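Local structure of polyketide synthase type I (Bacillus amyloliquefaciens, 5KKU) at residues H75-F80 and G99-G104. The protein forms the N-terminal dehydratase domain of a modular polyketide synthase of the difficidin assembly line, probably removing water from carrier-bound polyketide intermediates. Numbering follows the deposited sequence.
Sequences HLYVTF and GTPLGG
Pro101 packs against His75 and Tyr77 at the surface of the N-terminal hotdog fold, where the chain turns back after strand 86-97 and the short strand 100-101 runs antiparallel to it. The imidazole makes the larger share of the contact. Its ND1 lies 3.7 Å from Pro101 CD, the pyrrolidine approaching the ring obliquely, while the outer corner of the imidazole, CE1, comes 3.5 Å from Gly99 O. That carbonyl oxygen sits at the ring edge, near its plane; no hydrogen bond crosses between the two segments. Two residues along the strand, Tyr77 reaches the same proline from another side: its OH is 4.0 Å from Pro101 CB, and the two side chains cross at about a right angle.

Both aromatic groups have CG anti to their own carbonyl carbon (chi1 -79° in His75, -54° in Tyr77), which sets CG beside the backbone N, with the CB of both residues directed toward the 99-104 segment. Strand 86-97 lies between the two segments and pairs with both, so the contact reaches across this middle strand: His75 pairs through its backbone with Glu94 and Tyr77 with Thr92, and the His75 side chain also touches Ala96. Pro101 also touches Glu94, whose carboxylate bonds on both sides of the contact: OE1 to Tyr77 OH and OE2 to the backbone N of Gly103.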
# COMPACT_ATOMS: atom_id res chain seq x y z
N HIS A 75 -16.32 10.63 0.43
CA HIS A 75 -16.78 9.87 -0.70
C HIS A 75 -15.75 9.85 -1.76
O HIS A 75 -15.27 10.84 -2.14
CB HIS A 75 -18.06 10.45 -1.27
CG HIS A 75 -19.28 10.08 -0.50
ND1 HIS A 75 -20.53 10.38 -0.93
CD2 HIS A 75 -19.42 9.45 0.68
CE1 HIS A 75 -21.40 9.95 -0.05
NE2 HIS A 75 -20.75 9.38 0.93
N LEU A 76 -15.42 8.70 -2.26
CA LEU A 76 -14.45 8.56 -3.31
C LEU A 76 -15.10 8.24 -4.64
O LEU A 76 -16.05 7.54 -4.71
CB LEU A 76 -13.46 7.47 -2.92
CG LEU A 76 -12.32 7.83 -2.00
CD1 LEU A 76 -12.79 8.49 -0.73
CD2 LEU A 76 -11.45 6.64 -1.73
N TYR A 77 -14.59 8.77 -5.72
CA TYR A 77 -15.11 8.49 -7.05
C TYR A 77 -14.06 7.79 -7.92
O TYR A 77 -13.09 8.37 -8.28
CB TYR A 77 -15.62 9.76 -7.71
CG TYR A 77 -16.63 10.53 -6.91
CD1 TYR A 77 -17.89 10.06 -6.75
CD2 TYR A 77 -16.31 11.72 -6.31
CE1 TYR A 77 -18.81 10.75 -6.04
CE2 TYR A 77 -17.24 12.42 -5.60
CZ TYR A 77 -18.49 11.91 -5.47
OH TYR A 77 -19.43 12.55 -4.78
N VAL A 78 -14.27 6.52 -8.21
CA VAL A 78 -13.36 5.75 -9.03
C VAL A 78 -13.83 5.71 -10.47
O VAL A 78 -14.84 5.15 -10.76
CB VAL A 78 -13.12 4.33 -8.51
CG1 VAL A 78 -12.04 3.65 -9.28
CG2 VAL A 78 -12.72 4.33 -7.07
N THR A 79 -13.08 6.27 -11.37
CA THR A 79 -13.53 6.39 -12.74
C THR A 79 -12.70 5.58 -13.71
O THR A 79 -11.54 5.82 -13.87
CB THR A 79 -13.51 7.86 -13.19
OG1 THR A 79 -14.44 8.59 -12.43
CG2 THR A 79 -13.85 8.01 -14.64
N PHE A 80 -13.31 4.61 -14.34
CA PHE A 80 -12.65 3.83 -15.38
C PHE A 80 -12.83 4.48 -16.74
O PHE A 80 -13.92 4.70 -17.16
CB PHE A 80 -13.18 2.43 -15.39
CG PHE A 80 -12.80 1.62 -14.20
CD1 PHE A 80 -13.46 1.75 -13.00
CD2 PHE A 80 -11.80 0.71 -14.27
CE1 PHE A 80 -13.09 1.03 -11.90
CE2 PHE A 80 -11.45 -0.03 -13.18
CZ PHE A 80 -12.09 0.14 -11.99
N GLY A 99 -23.85 10.37 5.10
CA GLY A 99 -24.16 9.74 3.85
C GLY A 99 -24.32 10.60 2.63
O GLY A 99 -24.52 10.09 1.59
N THR A 100 -24.21 11.89 2.77
CA THR A 100 -24.37 12.79 1.67
C THR A 100 -23.13 13.66 1.42
O THR A 100 -22.66 14.31 2.31
CB THR A 100 -25.59 13.70 1.87
OG1 THR A 100 -26.75 12.90 1.99
CG2 THR A 100 -25.77 14.63 0.73
N PRO A 101 -22.66 13.68 0.09
CA PRO A 101 -21.52 14.58 -0.13
C PRO A 101 -21.84 16.05 0.06
O PRO A 101 -22.97 16.40 0.09
CB PRO A 101 -21.13 14.30 -1.57
CG PRO A 101 -22.39 14.05 -2.23
CD PRO A 101 -23.03 13.12 -1.30
N LEU A 102 -20.83 16.88 0.13
CA LEU A 102 -21.01 18.24 0.50
C LEU A 102 -20.97 19.23 -0.63
O LEU A 102 -21.27 20.35 -0.44
CB LEU A 102 -20.02 18.60 1.60
CG LEU A 102 -20.03 17.94 2.97
CD1 LEU A 102 -19.11 18.65 3.90
CD2 LEU A 102 -21.38 17.90 3.59
N GLY A 103 -20.58 18.74 -1.79
CA GLY A 103 -20.51 19.47 -3.01
C GLY A 103 -19.33 20.36 -3.21
O GLY A 103 -19.33 21.14 -4.10
N GLY A 104 -18.33 20.26 -2.37
CA GLY A 104 -17.16 21.08 -2.49
C GLY A 104 -16.15 20.62 -3.50
O GLY A 104 -16.48 20.07 -4.49